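Local coordinates for Rab5 protein, putative (Plasmodium falciparum, PDB 3CLV) that is a putative Rab5 protein of the Ras family, with a P-loop nucleotide-binding fold that holds guanosine-5'-diphosphate, at residues I150-N155 against L167-Y172; T137-L142 against N176-I181; A120-D125 against D133-W138. All coordinates share one frame; numbering follows the deposited sequence.

Overall arrangement
All three contacts lie on the same side of the chain's centre and are built on one mixed sheet. Contacts 1 and 3 are core packing: neighbouring parallel strands 149-155 and 119-125 each lean on a helix that follows in sequence, 166-175 and 129-145. Contact 2 is only partly buried, and it joins helix 129-145, also used by contact 3, to the turn leading into strand 179-183 at the sheet's edge. Apolar groups do the work in each, with no hydrogen bond across any of them. Contact 1 adds a polar end beside GDP, contact 2 a pair of amides near the surface, and contact 3 a cation-pi pair within its helix.

Contact 1: I150-N155 against L167-Y172; sequences IILVAN and LEVQKY. With GDP (guanosine-5'-diphosphate), chain D.
Leu152 is the one residue of 150-155 with close contacts to 167-172, and it makes them with one methyl, CD2. The apolar part of the contact is a wedge: CD2 lies 3.7 Å from Val169 CG1 and 4.0 Å from Tyr172 CD2, so it touches residues one helical turn apart. Both partners cross the leucine side chain at about a right angle. The tyrosine presents the edge of its ring, with the methyl near the ring plane and not over a face. Val169 has CG1 anti to its backbone N (chi1 -178°), which turns that branch, and not CG2, onto the leucine. Phe124 of strand 119-125 also packs on Val169. Helix 129-145 helps to bury the wedge, with Leu132 on Val169 and with Val139 and Lys136 on Tyr172, and Lys136 NZ adds a salt bridge to Glu168 OE2.

The side-chain polar interactions of these segments lie away from the leucine. At the end of the strand, Asn155 turns to the guanine: its ND2 lies 3.3 Å from GDP N7 and 3.5 Å from GDP O6. OD1 accepts from Ala185 N and is hydrogen-bonded to Thr183 OG1, and ND2 donates to Val18 O, which should fix the rotation of the amide. With Asp158, which is hydrogen-bonded to GDP, this asparagine fits the NKxD guanine-recognition motif of Ras-like proteins, placed at the end of a strand in a beta-alpha-beta crossover.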
loop_
_atom_site.group_PDB
_atom_site.type_symbol
_atom_site.label_atom_id
_atom_site.label_comp_id
_atom_site.label_asym_id
_atom_site.label_seq_id
_atom_site.Cartn_x
_atom_site.Cartn_y
_atom_site.Cartn_z
ATOM N N ILE A 150 -11.405 -11.094 -6.385
ATOM C CA ILE A 150 -12.247 -10.966 -5.187
ATOM C C ILE A 150 -12.777 -12.334 -4.770
ATOM O O ILE A 150 -13.337 -13.074 -5.590
ATOM C CB ILE A 150 -13.434 -10.002 -5.397
ATOM C CG1 ILE A 150 -12.940 -8.603 -5.804
ATOM C CG2 ILE A 150 -14.312 -9.937 -4.138
ATOM C CD1 ILE A 150 -14.045 -7.758 -6.439
ATOM N N ILE A 151 -12.576 -12.651 -3.495
ATOM C CA ILE A 151 -13.169 -13.821 -2.870
ATOM C C ILE A 151 -14.114 -13.393 -1.740
ATOM O O ILE A 151 -13.727 -12.647 -0.817
ATOM C CB ILE A 151 -12.111 -14.871 -2.445
ATOM C CG1 ILE A 151 -12.780 -16.151 -1.914
ATOM C CG2 ILE A 151 -11.049 -14.281 -1.454
ATOM C CD1 ILE A 151 -11.862 -17.395 -2.120
ATOM N N LEU A 152 -15.363 -13.837 -1.856
ATOM C CA LEU A 152 -16.372 -13.539 -0.857
ATOM C C LEU A 152 -16.335 -14.696 0.122
ATOM O O LEU A 152 -16.402 -15.863 -0.283
ATOM C CB LEU A 152 -17.747 -13.375 -1.508
ATOM C CG LEU A 152 -18.941 -13.153 -0.584
ATOM C CD1 LEU A 152 -18.824 -11.776 0.104
ATOM C CD2 LEU A 152 -20.243 -13.235 -1.397
ATOM N N VAL A 153 -16.181 -14.379 1.409
ATOM C CA VAL A 153 -15.984 -15.426 2.423
ATOM C C VAL A 153 -17.159 -15.434 3.394
ATOM O O VAL A 153 -17.457 -14.421 4.046
ATOM C CB VAL A 153 -14.632 -15.282 3.202
ATOM C CG1 VAL A 153 -14.524 -16.309 4.370
ATOM C CG2 VAL A 153 -13.437 -15.414 2.266
ATOM N N ALA A 154 -17.835 -16.583 3.463
ATOM C CA ALA A 154 -18.917 -16.802 4.417
ATOM C C ALA A 154 -18.321 -17.447 5.659
ATOM O O ALA A 154 -18.150 -18.673 5.715
ATOM C CB ALA A 154 -20.004 -17.692 3.803
ATOM N N ASN A 155 -17.962 -16.623 6.644
ATOM C CA ASN A 155 -17.342 -17.138 7.860
ATOM C C ASN A 155 -18.365 -17.512 8.959
ATOM O O ASN A 155 -19.504 -17.035 8.954
ATOM C CB ASN A 155 -16.276 -16.158 8.387
ATOM C CG ASN A 155 -15.364 -16.780 9.450
ATOM O OD1 ASN A 155 -14.825 -17.873 9.272
ATOM N ND2 ASN A 155 -15.139 -16.038 10.537
ATOM N N LEU A 167 -27.473 -20.247 -0.905
ATOM C CA LEU A 167 -27.760 -20.302 -2.333
ATOM C C LEU A 167 -27.897 -18.915 -2.942
ATOM O O LEU A 167 -27.402 -18.675 -4.051
ATOM C CB LEU A 167 -29.024 -21.125 -2.614
ATOM C CG LEU A 167 -28.917 -22.615 -2.949
ATOM C CD1 LEU A 167 -27.727 -23.287 -2.271
ATOM C CD2 LEU A 167 -30.239 -23.327 -2.597
ATOM N N GLU A 168 -28.578 -18.011 -2.233
ATOM C CA GLU A 168 -28.654 -16.627 -2.689
ATOM C C GLU A 168 -27.244 -16.016 -2.750
ATOM O O GLU A 168 -26.916 -15.272 -3.684
ATOM C CB GLU A 168 -29.584 -15.792 -1.796
ATOM C CG GLU A 168 -29.812 -14.360 -2.287
ATOM C CD GLU A 168 -28.675 -13.414 -1.926
ATOM O OE1 GLU A 168 -28.114 -13.545 -0.806
ATOM O OE2 GLU A 168 -28.351 -12.541 -2.768
ATOM N N VAL A 169 -26.437 -16.319 -1.730
ATOM C CA VAL A 169 -25.067 -15.795 -1.639
ATOM C C VAL A 169 -24.191 -16.333 -2.775
ATOM O O VAL A 169 -23.512 -15.560 -3.445
ATOM C CB VAL A 169 -24.408 -16.075 -0.267
ATOM C CG1 VAL A 169 -23.014 -15.453 -0.219
ATOM C CG2 VAL A 169 -25.264 -15.505 0.861
ATOM N N GLN A 170 -24.222 -17.646 -2.983
ATOM C CA GLN A 170 -23.576 -18.282 -4.148
ATOM C C GLN A 170 -24.053 -17.711 -5.477
ATOM O O GLN A 170 -23.244 -17.459 -6.368
ATOM C CB GLN A 170 -23.809 -19.786 -4.136
ATOM C CG GLN A 170 -23.028 -20.527 -3.070
ATOM C CD GLN A 170 -23.302 -22.015 -3.096
ATOM O OE1 GLN A 170 -24.459 -22.444 -3.012
ATOM N NE2 GLN A 170 -22.243 -22.817 -3.218
ATOM N N LYS A 171 -25.361 -17.482 -5.612
ATOM C CA LYS A 171 -25.875 -16.852 -6.833
ATOM C C LYS A 171 -25.311 -15.451 -6.996
ATOM O O LYS A 171 -24.876 -15.079 -8.102
ATOM C CB LYS A 171 -27.407 -16.821 -6.859
ATOM C CG LYS A 171 -27.984 -16.363 -8.220
ATOM N N TYR A 172 -25.299 -14.694 -5.886
ATOM C CA TYR A 172 -24.744 -13.349 -5.857
ATOM C C TYR A 172 -23.303 -13.347 -6.373
ATOM O O TYR A 172 -22.947 -12.497 -7.189
ATOM C CB TYR A 172 -24.826 -12.705 -4.449
ATOM C CG TYR A 172 -24.058 -11.399 -4.373
ATOM C CD1 TYR A 172 -24.599 -10.224 -4.896
ATOM C CD2 TYR A 172 -22.767 -11.346 -3.824
ATOM C CE1 TYR A 172 -23.895 -9.029 -4.862
ATOM C CE2 TYR A 172 -22.044 -10.124 -3.778
ATOM C CZ TYR A 172 -22.612 -8.985 -4.306
ATOM O OH TYR A 172 -21.943 -7.777 -4.297
HETATM P PB GDP D . -12.928 -9.061 13.154
HETATM O O1B GDP D . -11.435 -9.045 13.084
HETATM O O2B GDP D . -13.449 -7.825 13.851
HETATM O O3B GDP D . -13.580 -9.158 11.798
HETATM O O3A GDP D . -13.455 -10.365 13.962
HETATM P PA GDP D . -12.640 -11.165 15.117
HETATM O O1A GDP D . -12.196 -10.206 16.210
HETATM O O2A GDP D . -11.557 -12.048 14.580
HETATM O "O5'" GDP D . -13.812 -12.088 15.717
HETATM C "C5'" GDP D . -14.976 -11.536 16.343
HETATM C "C4'" GDP D . -15.586 -12.615 17.246
HETATM O "O4'" GDP D . -16.096 -13.693 16.456
HETATM C "C3'" GDP D . -14.620 -13.246 18.244
HETATM O "O3'" GDP D . -15.401 -13.486 19.421
HETATM C "C2'" GDP D . -14.228 -14.586 17.618
HETATM O "O2'" GDP D . -13.878 -15.604 18.566
HETATM C "C1'" GDP D . -15.513 -14.934 16.882
HETATM N N9 GDP D . -15.260 -15.722 15.672
HETATM C C8 GDP D . -14.414 -15.402 14.668
HETATM N N7 GDP D . -14.444 -16.352 13.714
HETATM C C5 GDP D . -15.337 -17.289 14.106
HETATM C C6 GDP D . -15.861 -18.563 13.560
HETATM O O6 GDP D . -15.450 -18.987 12.453
HETATM N N1 GDP D . -16.792 -19.233 14.292
HETATM C C2 GDP D . -17.263 -18.786 15.485
HETATM N N2 GDP D . -18.200 -19.521 16.137
HETATM N N3 GDP D . -16.812 -17.628 16.061
HETATM C C4 GDP D . -15.876 -16.862 15.410
#

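Contact 2: T137-L142 against N176-I181; sequences TWVNQL and NNLLFI
Val139 and Leu178 reach toward each other and meet tip to tip, methyls against methyls. On the helix side, Val139 has CG1 anti to its backbone N (chi1 165°), and this branch is caught by both leucine methyls, at 3.8 Å from Leu178 CD2 and 3.9 Å from Leu178 CD1. The other branch also takes part, with Val139 CG2 4.0 Å from Leu178 CD1, so the leucine fork closes on the valine fork over three methyl pairs. Leu178 comes from the turn, and its CG stands opposite its own carbonyl carbon and beside the backbone N (chi1 -45°), which sends the isobutyl group out to the helix. Tyr172 of helix 166-175 touches both residues, and Ile150 adds further apolar cover to Leu178.

Nearer the surface, the amides of Asn140 and Asn176 approach with their oxygens: Asn140 OD1 is 4.1 Å from Asn176 OD1, and the amide planes are turned 54° apart. This is a loose contact with no hydrogen bond. The nitrogen of Asn176 is used otherwise, since ND2 donates back to Tyr172 O in the last turn of the preceding helix, steadying the amide.

Asn177, with positive phi, is the C-prime residue of a Schellman motif that ends helix 166-175, closed by backbone bonds from Leu178 N to Ala173 O and from Asn177 N to Gln174 O. The chain then enters strand 179-183, paired with strand 149-155. The contact thus joins helix 129-145 to a helix-to-strand turn at the edge of the Ras-like alpha/beta sheet.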
loop_
_atom_site.group_PDB
_atom_site.type_symbol
_atom_site.label_atom_id
_atom_site.label_comp_id
_atom_site.label_asym_id
_atom_site.label_seq_id
_atom_site.Cartn_x
_atom_site.Cartn_y
_atom_site.Cartn_z
ATOM N N THR A 137 -21.924 -4.050 -0.677
ATOM C CA THR A 137 -21.530 -2.644 -0.912
ATOM C C THR A 137 -20.027 -2.558 -1.200
ATOM O O THR A 137 -19.599 -1.856 -2.127
ATOM C CB THR A 137 -21.904 -1.724 0.292
ATOM O OG1 THR A 137 -23.318 -1.781 0.531
ATOM C CG2 THR A 137 -21.503 -0.278 0.036
ATOM N N TRP A 138 -19.228 -3.300 -0.439
ATOM C CA TRP A 138 -17.782 -3.280 -0.664
ATOM C C TRP A 138 -17.363 -3.913 -1.987
ATOM O O TRP A 138 -16.455 -3.401 -2.656
ATOM C CB TRP A 138 -17.008 -3.919 0.493
ATOM C CG TRP A 138 -16.865 -2.996 1.665
ATOM C CD1 TRP A 138 -16.459 -1.680 1.645
ATOM C CD2 TRP A 138 -17.102 -3.323 3.029
ATOM N NE1 TRP A 138 -16.458 -1.166 2.924
ATOM C CE2 TRP A 138 -16.851 -2.151 3.793
ATOM C CE3 TRP A 138 -17.526 -4.491 3.685
ATOM C CZ2 TRP A 138 -16.988 -2.118 5.196
ATOM C CZ3 TRP A 138 -17.671 -4.461 5.073
ATOM C CH2 TRP A 138 -17.401 -3.275 5.815
ATOM N N VAL A 139 -18.018 -5.011 -2.352
ATOM C CA VAL A 139 -17.752 -5.671 -3.634
ATOM C C VAL A 139 -18.001 -4.705 -4.803
ATOM O O VAL A 139 -17.172 -4.598 -5.711
ATOM C CB VAL A 139 -18.579 -6.964 -3.800
ATOM C CG1 VAL A 139 -18.581 -7.450 -5.261
ATOM C CG2 VAL A 139 -18.086 -8.083 -2.827
ATOM N N ASN A 140 -19.129 -3.996 -4.756
ATOM C CA ASN A 140 -19.452 -2.969 -5.757
ATOM C C ASN A 140 -18.418 -1.855 -5.853
ATOM O O ASN A 140 -18.031 -1.462 -6.946
ATOM C CB ASN A 140 -20.880 -2.427 -5.541
ATOM C CG ASN A 140 -21.945 -3.461 -5.858
ATOM O OD1 ASN A 140 -21.756 -4.316 -6.722
ATOM N ND2 ASN A 140 -23.061 -3.398 -5.154
ATOM N N GLN A 141 -17.931 -1.378 -4.704
ATOM C CA GLN A 141 -16.871 -0.377 -4.674
ATOM C C GLN A 141 -15.584 -0.915 -5.275
ATOM O O GLN A 141 -14.902 -0.224 -6.037
ATOM C CB GLN A 141 -16.555 0.045 -3.238
ATOM C CG GLN A 141 -17.499 1.010 -2.604
ATOM C CD GLN A 141 -16.971 1.534 -1.263
ATOM O OE1 GLN A 141 -16.139 0.899 -0.606
ATOM N NE2 GLN A 141 -17.441 2.710 -0.871
ATOM N N LEU A 142 -15.228 -2.143 -4.905
ATOM C CA LEU A 142 -13.986 -2.737 -5.409
ATOM C C LEU A 142 -14.006 -2.972 -6.924
ATOM O O LEU A 142 -13.016 -2.678 -7.621
ATOM C CB LEU A 142 -13.669 -4.046 -4.679
ATOM C CG LEU A 142 -13.180 -3.981 -3.231
ATOM C CD1 LEU A 142 -13.508 -5.314 -2.555
ATOM C CD2 LEU A 142 -11.683 -3.713 -3.184
ATOM N N ASN A 176 -21.691 -11.708 -9.873
ATOM C CA ASN A 176 -20.680 -10.682 -9.793
ATOM C C ASN A 176 -19.307 -11.217 -10.082
ATOM O O ASN A 176 -18.330 -10.485 -9.958
ATOM C CB ASN A 176 -20.756 -9.961 -8.448
ATOM C CG ASN A 176 -22.004 -9.111 -8.342
ATOM O OD1 ASN A 176 -21.984 -7.935 -8.686
ATOM N ND2 ASN A 176 -23.110 -9.725 -7.942
ATOM N N ASN A 177 -19.244 -12.487 -10.496
ATOM C CA ASN A 177 -17.987 -13.100 -10.941
ATOM C C ASN A 177 -16.925 -13.076 -9.844
ATOM O O ASN A 177 -15.789 -12.664 -10.057
ATOM C CB ASN A 177 -17.476 -12.410 -12.213
ATOM C CG ASN A 177 -18.540 -12.338 -13.299
ATOM O OD1 ASN A 177 -19.122 -11.279 -13.529
ATOM N ND2 ASN A 177 -18.832 -13.473 -13.933
ATOM N N LEU A 178 -17.334 -13.526 -8.663
ATOM C CA LEU A 178 -16.466 -13.595 -7.492
ATOM C C LEU A 178 -16.175 -15.061 -7.232
ATOM O O LEU A 178 -17.016 -15.936 -7.550
ATOM C CB LEU A 178 -17.199 -13.026 -6.264
ATOM C CG LEU A 178 -17.978 -11.716 -6.391
ATOM C CD1 LEU A 178 -18.661 -11.378 -5.077
ATOM C CD2 LEU A 178 -17.068 -10.579 -6.834
ATOM N N LEU A 179 -14.995 -15.324 -6.677
ATOM C CA LEU A 179 -14.753 -16.555 -5.943
ATOM C C LEU A 179 -15.603 -16.552 -4.662
ATOM O O LEU A 179 -15.960 -15.489 -4.127
ATOM C CB LEU A 179 -13.256 -16.705 -5.598
ATOM C CG LEU A 179 -12.281 -16.755 -6.784
ATOM C CD1 LEU A 179 -10.834 -16.799 -6.288
ATOM C CD2 LEU A 179 -12.572 -17.980 -7.652
ATOM N N PHE A 180 -15.989 -17.741 -4.228
ATOM C CA PHE A 180 -16.796 -17.891 -3.010
ATOM C C PHE A 180 -16.329 -19.097 -2.183
ATOM O O PHE A 180 -16.019 -20.153 -2.724
ATOM C CB PHE A 180 -18.296 -17.974 -3.354
ATOM C CG PHE A 180 -19.182 -18.273 -2.165
ATOM C CD1 PHE A 180 -19.552 -17.254 -1.283
ATOM C CD2 PHE A 180 -19.649 -19.565 -1.932
ATOM C CE1 PHE A 180 -20.365 -17.525 -0.171
ATOM C CE2 PHE A 180 -20.467 -19.851 -0.816
ATOM C CZ PHE A 180 -20.835 -18.828 0.057
ATOM N N ILE A 181 -16.273 -18.934 -0.858
ATOM C CA ILE A 181 -15.912 -20.036 0.018
ATOM C C ILE A 181 -16.628 -19.887 1.379
ATOM O O ILE A 181 -16.909 -18.776 1.829
ATOM C CB ILE A 181 -14.362 -20.181 0.135
ATOM C CG1 ILE A 181 -13.968 -21.491 0.842
ATOM C CG2 ILE A 181 -13.724 -18.907 0.775
ATOM C CD1 ILE A 181 -12.588 -21.970 0.501
#

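Contact 3: A120-D125 against D133-W138; sequences AIVVFD and DRAKTW
Trp138, whose CB lies 4.4 Å from Val122 CG1 across the contact, carries a guanidinium on one indole face. Its helix, 129-145, and strand 119-125 are the first two elements of a beta-alpha-beta unit completed by strand 149-155, a building block of the Ras-like fold. Arg134, one turn earlier in the helix, forms the cation-pi pair: its NH2 stands 3.2 Å above the Trp138 ring plane, offset toward the rim, while Trp138 CZ2 lies 3.6 Å above the centre of the Arg134 guanidinium plane. The indole also touches Leu13 and Glu104, and Arg134 touches Glu15 of the probable P-loop. The second aromatic ring, that of Phe124, takes little part in the contact. With CG turned to chi1 73°, it leads away from the helix segment toward Ala154, leaving its CB 4.3 Å from Ala135 CB.

The short strand and helix segments run nearly antiparallel, 164° apart, with their axes 8.1 Å from each other at closest approach. Such closeness is consistent with the alanine at the interface: Ala135 has only CB to place between the backbones. Leu142, further along the same helix, continues the apolar layer over Ala120 and Val122. Where the strand ends, Asp125 N is hydrogen-bonded to Thr131 OG1 and Asp125 OD1 to Ser127 OG, which ties it to the connection and the start of the helix. At the centre, one methyl carries the contact: Val122 CG1, anti to its backbone N, lies 3.6 Å from Ala135 CB and 3.8 Å from Ala135 CA.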
loop_
_atom_site.group_PDB
_atom_site.type_symbol
_atom_site.label_atom_id
_atom_site.label_comp_id
_atom_site.label_asym_id
_atom_site.label_seq_id
_atom_site.Cartn_x
_atom_site.Cartn_y
_atom_site.Cartn_z
ATOM N N ALA A 120 -8.755 -9.133 -3.044
ATOM C CA ALA A 120 -9.581 -8.635 -1.965
ATOM C C ALA A 120 -10.363 -9.801 -1.398
ATOM O O ALA A 120 -11.059 -10.530 -2.138
ATOM C CB ALA A 120 -10.516 -7.520 -2.450
ATOM N N ILE A 121 -10.219 -9.993 -0.091
ATOM C CA ILE A 121 -10.984 -10.977 0.656
ATOM C C ILE A 121 -12.082 -10.248 1.418
ATOM O O ILE A 121 -11.804 -9.494 2.370
ATOM C CB ILE A 121 -10.098 -11.767 1.668
ATOM C CG1 ILE A 121 -8.905 -12.425 0.977
ATOM C CG2 ILE A 121 -10.928 -12.835 2.426
ATOM C CD1 ILE A 121 -7.857 -12.988 1.996
ATOM N N VAL A 122 -13.329 -10.461 0.997
ATOM C CA VAL A 122 -14.466 -9.764 1.608
ATOM C C VAL A 122 -15.255 -10.762 2.452
ATOM O O VAL A 122 -15.866 -11.703 1.918
ATOM C CB VAL A 122 -15.394 -9.074 0.566
ATOM C CG1 VAL A 122 -16.419 -8.197 1.291
ATOM C CG2 VAL A 122 -14.585 -8.214 -0.398
ATOM N N VAL A 123 -15.218 -10.562 3.764
ATOM C CA VAL A 123 -15.709 -11.550 4.721
ATOM C C VAL A 123 -17.042 -11.082 5.316
ATOM O O VAL A 123 -17.220 -9.914 5.597
ATOM C CB VAL A 123 -14.671 -11.752 5.887
ATOM C CG1 VAL A 123 -15.130 -12.843 6.862
ATOM C CG2 VAL A 123 -13.298 -12.058 5.320
ATOM N N PHE A 124 -17.974 -12.008 5.494
ATOM C CA PHE A 124 -19.176 -11.729 6.278
ATOM C C PHE A 124 -19.425 -12.901 7.231
ATOM O O PHE A 124 -18.753 -13.941 7.155
ATOM C CB PHE A 124 -20.383 -11.408 5.369
ATOM C CG PHE A 124 -20.945 -12.621 4.638
ATOM C CD1 PHE A 124 -20.392 -13.037 3.426
ATOM C CD2 PHE A 124 -22.023 -13.328 5.162
ATOM C CE1 PHE A 124 -20.880 -14.157 2.755
ATOM C CE2 PHE A 124 -22.526 -14.465 4.500
ATOM C CZ PHE A 124 -21.952 -14.872 3.291
ATOM N N ASP A 125 -20.371 -12.696 8.144
ATOM C CA ASP A 125 -20.720 -13.656 9.188
ATOM C C ASP A 125 -22.091 -14.203 8.787
ATOM O O ASP A 125 -23.055 -13.445 8.626
ATOM C CB ASP A 125 -20.748 -12.898 10.540
ATOM C CG ASP A 125 -21.292 -13.723 11.707
ATOM O OD1 ASP A 125 -21.714 -14.895 11.536
ATOM O OD2 ASP A 125 -21.313 -13.142 12.824
ATOM N N ASP A 133 -24.908 -7.525 3.781
ATOM C CA ASP A 133 -25.289 -6.287 3.102
ATOM C C ASP A 133 -24.090 -5.340 2.929
ATOM O O ASP A 133 -23.910 -4.739 1.868
ATOM C CB ASP A 133 -26.406 -5.574 3.878
ATOM C CG ASP A 133 -27.685 -6.406 3.997
ATOM O OD1 ASP A 133 -27.961 -7.274 3.127
ATOM O OD2 ASP A 133 -28.428 -6.163 4.978
ATOM N N ARG A 134 -23.278 -5.198 3.975
ATOM C CA ARG A 134 -22.053 -4.391 3.880
ATOM C C ARG A 134 -21.018 -4.976 2.912
ATOM O O ARG A 134 -20.376 -4.241 2.160
ATOM C CB ARG A 134 -21.430 -4.181 5.269
ATOM C CG ARG A 134 -22.094 -3.050 6.079
ATOM C CD ARG A 134 -21.319 -1.724 5.940
ATOM N NE ARG A 134 -20.798 -1.514 4.587
ATOM C CZ ARG A 134 -20.027 -0.495 4.204
ATOM N NH1 ARG A 134 -19.673 0.451 5.068
ATOM N NH2 ARG A 134 -19.606 -0.425 2.944
ATOM N N ALA A 135 -20.840 -6.291 2.949
ATOM C CA ALA A 135 -19.934 -6.968 2.029
ATOM C C ALA A 135 -20.307 -6.695 0.570
ATOM O O ALA A 135 -19.426 -6.463 -0.250
ATOM C CB ALA A 135 -19.901 -8.469 2.300
ATOM N N LYS A 136 -21.608 -6.712 0.258
ATOM C CA LYS A 136 -22.081 -6.438 -1.110
ATOM C C LYS A 136 -21.715 -5.027 -1.566
ATOM O O LYS A 136 -21.263 -4.839 -2.702
ATOM C CB LYS A 136 -23.590 -6.653 -1.226
ATOM C CG LYS A 136 -23.987 -8.121 -1.199
ATOM C CD LYS A 136 -25.426 -8.316 -1.642
ATOM C CE LYS A 136 -25.854 -9.755 -1.463
ATOM N NZ LYS A 136 -27.325 -9.891 -1.745
ATOM N N THR A 137 -21.924 -4.050 -0.677
ATOM C CA THR A 137 -21.530 -2.644 -0.912
ATOM C C THR A 137 -20.027 -2.558 -1.200
ATOM O O THR A 137 -19.599 -1.856 -2.127
ATOM C CB THR A 137 -21.904 -1.724 0.292
ATOM O OG1 THR A 137 -23.318 -1.781 0.531
ATOM C CG2 THR A 137 -21.503 -0.278 0.036
ATOM N N TRP A 138 -19.228 -3.300 -0.439
ATOM C CA TRP A 138 -17.782 -3.280 -0.664
ATOM C C TRP A 138 -17.363 -3.913 -1.987
ATOM O O TRP A 138 -16.455 -3.401 -2.656
ATOM C CB TRP A 138 -17.008 -3.919 0.493
ATOM C CG TRP A 138 -16.865 -2.996 1.665
ATOM C CD1 TRP A 138 -16.459 -1.680 1.645
ATOM C CD2 TRP A 138 -17.102 -3.323 3.029
ATOM N NE1 TRP A 138 -16.458 -1.166 2.924
ATOM C CE2 TRP A 138 -16.851 -2.151 3.793
ATOM C CE3 TRP A 138 -17.526 -4.491 3.685
ATOM C CZ2 TRP A 138 -16.988 -2.118 5.196
ATOM C CZ3 TRP A 138 -17.671 -4.461 5.073
ATOM C CH2 TRP A 138 -17.401 -3.275 5.815
#